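Local atomic coordinates of fuculose-1-phosphate aldolase (Thermus thermophilus, PDB entry 2FK5), a protein that belongs to the class II aldolase and adducin family, built around a mixed beta-sheet with helices packed against it. Residues A[78-83]-A[135-140]; A[115-120]-A[141-146]. All blocks are in the same frame, centred on the assembly; numbering follows the deposited sequence.

Contact 1: A[78-83]-A[135-140]; sequences YRRTGA and SVAEAL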
loop_
_atom_site.group_PDB
_atom_site.type_symbol
_atom_site.label_atom_id
_atom_site.label_comp_id
_atom_site.label_asym_id
_atom_site.label_seq_id
_atom_site.Cartn_x
_atom_site.Cartn_y
_atom_site.Cartn_z
ATOM N N TYR A 78 17.879 25.321 -12.248
ATOM C CA TYR A 78 16.974 26.446 -12.075
ATOM C C TYR A 78 17.625 27.744 -12.551
ATOM O O TYR A 78 16.949 28.620 -13.081
ATOM C CB TYR A 78 16.551 26.565 -10.616
ATOM C CG TYR A 78 15.599 25.469 -10.199
ATOM C CD1 TYR A 78 15.836 24.717 -9.054
ATOM C CD2 TYR A 78 14.462 25.187 -10.955
ATOM C CE1 TYR A 78 14.955 23.697 -8.665
ATOM C CE2 TYR A 78 13.575 24.170 -10.578
ATOM C CZ TYR A 78 13.834 23.433 -9.432
ATOM O OH TYR A 78 12.979 22.417 -9.056
ATOM N N ARG A 79 18.935 27.852 -12.364
ATOM C CA ARG A 79 19.666 29.039 -12.805
ATOM C C ARG A 79 19.630 29.164 -14.326
ATOM O O ARG A 79 19.282 30.210 -14.863
ATOM C CB ARG A 79 21.129 28.968 -12.369
ATOM C CG ARG A 79 21.417 29.244 -10.904
ATOM C CD ARG A 79 22.889 28.950 -10.616
ATOM N NE ARG A 79 23.332 29.408 -9.302
ATOM C CZ ARG A 79 24.552 29.201 -8.817
ATOM N NH1 ARG A 79 25.448 28.535 -9.536
ATOM N NH2 ARG A 79 24.888 29.674 -7.624
ATOM N N ARG A 80 19.976 28.079 -15.014
ATOM C CA ARG A 80 20.049 28.070 -16.470
ATOM C C ARG A 80 18.808 27.741 -17.285
ATOM O O ARG A 80 18.804 27.954 -18.494
ATOM C CB ARG A 80 21.178 27.133 -16.906
ATOM C CG ARG A 80 22.541 27.581 -16.433
ATOM C CD ARG A 80 23.594 26.507 -16.631
ATOM N NE ARG A 80 24.893 26.957 -16.144
ATOM C CZ ARG A 80 25.805 27.561 -16.898
ATOM N NH1 ARG A 80 25.562 27.780 -18.184
ATOM N NH2 ARG A 80 26.951 27.964 -16.361
ATOM N N THR A 81 17.757 27.229 -16.652
ATOM C CA THR A 81 16.555 26.879 -17.404
ATOM C C THR A 81 15.307 27.476 -16.771
ATOM O O THR A 81 15.374 28.103 -15.719
ATOM C CB THR A 81 16.350 25.351 -17.461
ATOM O OG1 THR A 81 15.902 24.896 -16.182
ATOM C CG2 THR A 81 17.655 24.637 -17.809
ATOM N N GLY A 82 14.168 27.263 -17.423
ATOM C CA GLY A 82 12.908 27.760 -16.903
ATOM C C GLY A 82 12.191 26.683 -16.106
ATOM O O GLY A 82 10.991 26.773 -15.852
ATOM N N ALA A 83 12.928 25.658 -15.698
ATOM C CA ALA A 83 12.330 24.567 -14.934
ATOM C C ALA A 83 11.584 25.088 -13.722
ATOM O O ALA A 83 12.053 26.003 -13.050
ATOM C CB ALA A 83 13.407 23.592 -14.495
ATOM N N SER A 135 26.493 19.941 -17.074
ATOM C CA SER A 135 26.016 19.091 -18.171
ATOM C C SER A 135 24.500 18.900 -18.121
ATOM O O SER A 135 23.802 19.059 -19.124
ATOM C CB SER A 135 26.685 17.714 -18.107
ATOM O OG SER A 135 28.093 17.837 -18.194
ATOM N N VAL A 136 24.007 18.539 -16.944
ATOM C CA VAL A 136 22.580 18.323 -16.740
ATOM C C VAL A 136 21.784 19.590 -17.039
ATOM O O VAL A 136 20.805 19.549 -17.781
ATOM C CB VAL A 136 22.297 17.878 -15.284
ATOM C CG1 VAL A 136 20.800 17.852 -15.019
ATOM C CG2 VAL A 136 22.906 16.499 -15.038
ATOM N N ALA A 137 22.202 20.714 -16.462
ATOM C CA ALA A 137 21.492 21.971 -16.690
ATOM C C ALA A 137 21.473 22.324 -18.174
ATOM O O ALA A 137 20.423 22.650 -18.733
ATOM C CB ALA A 137 22.135 23.099 -15.881
ATOM N N GLU A 138 22.631 22.260 -18.827
ATOM C CA GLU A 138 22.661 22.579 -20.247
ATOM C C GLU A 138 21.752 21.642 -21.026
ATOM O O GLU A 138 21.041 22.065 -21.928
ATOM C CB GLU A 138 24.088 22.506 -20.790
ATOM C CG GLU A 138 24.923 23.734 -20.440
ATOM C CD GLU A 138 24.272 25.026 -20.907
ATOM O OE1 GLU A 138 23.839 25.085 -22.077
ATOM O OE2 GLU A 138 24.193 25.983 -20.110
ATOM N N ALA A 139 21.758 20.365 -20.666
ATOM C CA ALA A 139 20.915 19.399 -21.353
ATOM C C ALA A 139 19.434 19.712 -21.173
ATOM O O ALA A 139 18.660 19.660 -22.124
ATOM C CB ALA A 139 21.213 17.992 -20.841
ATOM N N LEU A 140 19.029 20.036 -19.951
ATOM C CA LEU A 140 17.620 20.316 -19.706
ATOM C C LEU A 140 17.137 21.636 -20.308
ATOM O O LEU A 140 15.950 21.966 -20.231
ATOM C CB LEU A 140 17.318 20.247 -18.201
ATOM C CG LEU A 140 17.614 18.858 -17.607
ATOM C CD1 LEU A 140 17.344 18.854 -16.105
ATOM C CD2 LEU A 140 16.749 17.801 -18.308
#
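The C-terminal end of helix 71-80 meets the side of helix 130-142 here, a helix-helix contact at the partly buried edge of the class II aldolase fold. R80 and A137 come closest, their CA atoms 6.3 Å apart. The R80 side chain starts beside its backbone N and runs extended from CG to NE. This lays its aliphatic part over A137, with R80 CD 3.8 Å from A137 CB. R80 NH1 makes a salt bridge of 3.0 Å to E138 OE2. The E138 chain is bent at CB-CG (chi2 -56°), which brings the carboxylate toward the arginine. The bond is not straight: the N-H...O angle is 132°. NH1 meets OE2 on its anti side, tilted out of the carboxylate plane, and OE2 lies off the guanidinium plane too. The two planar groups are nearly perpendicular, at 82°. R80 NE pairs with E76 of the same helix, so the guanidinium is held between two carboxylates. T81 follows the last helical turn, its CG2 3.5 Å from A137 O and near the backbone of L140. The hydroxyl turns to its own chain: OG1 accepts from A83 N at 3.1 Å, an ST turn, and also bonds V77 O at the helix end. On the inner side, L140 rests on V77 and on strand residues F154 and V156. The chemistry is divided: R80 CD and the T81 methyl join the helix end to A137, and a bent, single-pronged ion pair lies at the solvent side. That pair probably adds less directional hold than a flat, two-bond pairing would.

Contact 2: A[115-120]-A[141-146]; sequences LKEVPV and REHRAC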
loop_
_atom_site.group_PDB
_atom_site.type_symbol
_atom_site.label_atom_id
_atom_site.label_comp_id
_atom_site.label_asym_id
_atom_site.label_seq_id
_atom_site.Cartn_x
_atom_site.Cartn_y
_atom_site.Cartn_z
ATOM N N LEU A 115 8.622 12.723 -24.002
ATOM C CA LEU A 115 10.076 12.763 -23.904
ATOM C C LEU A 115 10.773 13.095 -25.204
ATOM O O LEU A 115 11.772 13.822 -25.204
ATOM C CB LEU A 115 10.596 11.423 -23.385
ATOM C CG LEU A 115 10.019 11.021 -22.025
ATOM C CD1 LEU A 115 10.403 9.599 -21.681
ATOM C CD2 LEU A 115 10.532 11.984 -20.970
ATOM N N LYS A 116 10.246 12.556 -26.302
ATOM C CA LYS A 116 10.816 12.765 -27.629
ATOM C C LYS A 116 12.134 11.999 -27.736
ATOM O O LYS A 116 12.214 10.954 -28.381
ATOM C CB LYS A 116 11.043 14.262 -27.875
ATOM C CG LYS A 116 9.749 15.066 -27.923
ATOM C CD LYS A 116 10.010 16.557 -28.066
ATOM C CE LYS A 116 8.705 17.339 -28.043
ATOM N NZ LYS A 116 8.901 18.811 -28.153
ATOM N N GLU A 117 13.168 12.526 -27.095
ATOM C CA GLU A 117 14.469 11.888 -27.105
ATOM C C GLU A 117 15.133 12.199 -25.767
ATOM O O GLU A 117 15.084 13.328 -25.293
ATOM C CB GLU A 117 15.307 12.439 -28.255
ATOM C CG GLU A 117 16.619 11.718 -28.466
ATOM C CD GLU A 117 17.420 12.316 -29.610
ATOM O OE1 GLU A 117 18.065 13.368 -29.402
ATOM O OE2 GLU A 117 17.392 11.732 -30.714
ATOM N N VAL A 118 15.739 11.196 -25.146
ATOM C CA VAL A 118 16.400 11.405 -23.863
ATOM C C VAL A 118 17.903 11.247 -24.012
ATOM O O VAL A 118 18.409 10.132 -24.168
ATOM C CB VAL A 118 15.907 10.395 -22.797
ATOM C CG1 VAL A 118 16.601 10.669 -21.441
ATOM C CG2 VAL A 118 14.402 10.491 -22.659
ATOM N N PRO A 119 18.647 12.361 -23.968
ATOM C CA PRO A 119 20.096 12.228 -24.105
ATOM C C PRO A 119 20.749 11.555 -22.906
ATOM O O PRO A 119 20.295 11.696 -21.765
ATOM C CB PRO A 119 20.559 13.674 -24.260
ATOM C CG PRO A 119 19.565 14.428 -23.420
ATOM C CD PRO A 119 18.257 13.776 -23.816
ATOM N N VAL A 120 21.813 10.811 -23.171
ATOM C CA VAL A 120 22.556 10.155 -22.109
ATOM C C VAL A 120 23.854 10.949 -21.951
ATOM O O VAL A 120 24.614 11.083 -22.902
ATOM C CB VAL A 120 22.901 8.695 -22.475
ATOM C CG1 VAL A 120 23.785 8.083 -21.398
ATOM C CG2 VAL A 120 21.622 7.883 -22.643
ATOM N N ARG A 141 18.048 22.395 -20.912
ATOM C CA ARG A 141 17.644 23.641 -21.560
ATOM C C ARG A 141 16.912 23.272 -22.850
ATOM O O ARG A 141 16.029 23.997 -23.304
ATOM C CB ARG A 141 18.860 24.504 -21.915
ATOM C CG ARG A 141 19.591 25.117 -20.740
ATOM C CD ARG A 141 20.733 25.994 -21.233
ATOM N NE ARG A 141 20.260 26.987 -22.195
ATOM C CZ ARG A 141 21.049 27.836 -22.846
ATOM N NH2 ARG A 141 20.526 28.704 -23.704
ATOM N N GLU A 142 17.277 22.133 -23.432
ATOM C CA GLU A 142 16.671 21.683 -24.686
ATOM C C GLU A 142 15.831 20.410 -24.602
ATOM O O GLU A 142 15.079 20.107 -25.527
ATOM C CB GLU A 142 17.761 21.486 -25.744
ATOM C CG GLU A 142 18.492 22.761 -26.141
ATOM C CD GLU A 142 17.640 23.695 -26.984
ATOM O OE1 GLU A 142 16.555 24.106 -26.521
ATOM N N HIS A 143 15.961 19.663 -23.509
ATOM C CA HIS A 143 15.202 18.424 -23.334
ATOM C C HIS A 143 14.477 18.428 -21.993
ATOM O O HIS A 143 14.948 19.041 -21.036
ATOM C CB HIS A 143 16.136 17.214 -23.368
ATOM C CG HIS A 143 17.010 17.158 -24.580
ATOM N ND1 HIS A 143 18.232 17.790 -24.646
ATOM C CD2 HIS A 143 16.830 16.558 -25.779
ATOM C CE1 HIS A 143 18.770 17.577 -25.834
ATOM N NE2 HIS A 143 17.939 16.832 -26.540
ATOM N N ARG A 144 13.353 17.721 -21.929
ATOM C CA ARG A 144 12.551 17.633 -20.705
ATOM C C ARG A 144 13.129 16.632 -19.700
ATOM O O ARG A 144 12.785 16.652 -18.513
ATOM C CB ARG A 144 11.110 17.252 -21.053
ATOM C CG ARG A 144 10.350 18.338 -21.818
ATOM C CD ARG A 144 10.232 19.598 -20.972
ATOM N NE ARG A 144 9.437 19.343 -19.776
ATOM C CZ ARG A 144 8.111 19.395 -19.732
ATOM N NH1 ARG A 144 7.415 19.713 -20.820
ATOM N NH2 ARG A 144 7.481 19.094 -18.606
ATOM N N ALA A 145 14.008 15.755 -20.176
ATOM C CA ALA A 145 14.632 14.771 -19.298
ATOM C C ALA A 145 15.969 14.308 -19.853
ATOM O O ALA A 145 16.217 14.391 -21.052
ATOM C CB ALA A 145 13.711 13.571 -19.122
ATOM N N CYS A 146 16.832 13.822 -18.972
ATOM C CA CYS A 146 18.113 13.316 -19.410
ATOM C C CYS A 146 18.568 12.199 -18.502
ATOM O O CYS A 146 18.099 12.066 -17.367
ATOM C CB CYS A 146 19.163 14.434 -19.439
ATOM S SG CYS A 146 19.563 15.152 -17.851
HETATM O O HOH W 1 13.500 14.509 -22.980
HETATM O O HOH W 2 12.333 16.891 -24.566
#
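This is packing between the entry to strand 118-121 and the turn that leads from helix 130-142 into strand 145-148. The strands are parallel neighbours in the sheet. P119 lies over one face of the H143 imidazole in a CH-pi contact. Its CD sits 3.8 Å from the ring centroid and 19° off the normal. P119 CG lies on the ND1 side of the ring, and the two side chains approach from opposite directions. With H143 CG beside the backbone N (chi1 -53°), the ring stands against P119. ND1 bonds A139 O in the preceding helix, which helps fix the ring's rotation. The same proline also touches the next strand: P119 CG is 4.0 Å from C146 CB, and P119 CD is 3.5 Å from A145 O. Beside it, V118 CG1 lies 3.7 Å from C146 CA. Further back, L115 CD2 meets A145 CB at 4.0 Å, and L115 also packs on L172, T175 and L176 of helix 162-191. No direct hydrogen bond links these two segments. Two waters bridge them where the chains diverge. Water 2 donates to L115 O and accepts from R144 N at 2.9 Å. Water 1 lies 2.9 Å from L115 O, to which it probably donates, and its bond from A145 N is weak. The strand pairing itself is taken up further along, where the backbone of P119, which can only accept, pairs with L147. Strand 118-121, helix 130-142 and strand 145-148 together make a beta-alpha-beta crossover, and this contact lies at the return from its helix to its second strand.

Overall arrangement
Both contacts use helix 130-142, contact 1 on its flank and contact 2 just past its end. Contact 1 joins that helix to helix 71-80. Contact 2 joins the strands that precede and follow it. Each is partly buried, but contact 1 opens to the surface through a charged pair, whereas none of the touching residues of contact 2 is exposed. Contact 2 relies on ring, apolar and water-mediated contacts. The two centres lie 11 Å apart and the contacts touch directly. T81 CG2 packs on R141 CG at 3.5 Å, and L140 CD2 lies 3.9 Å from C146 SG. L140 thus connects the helix layer with the sheet.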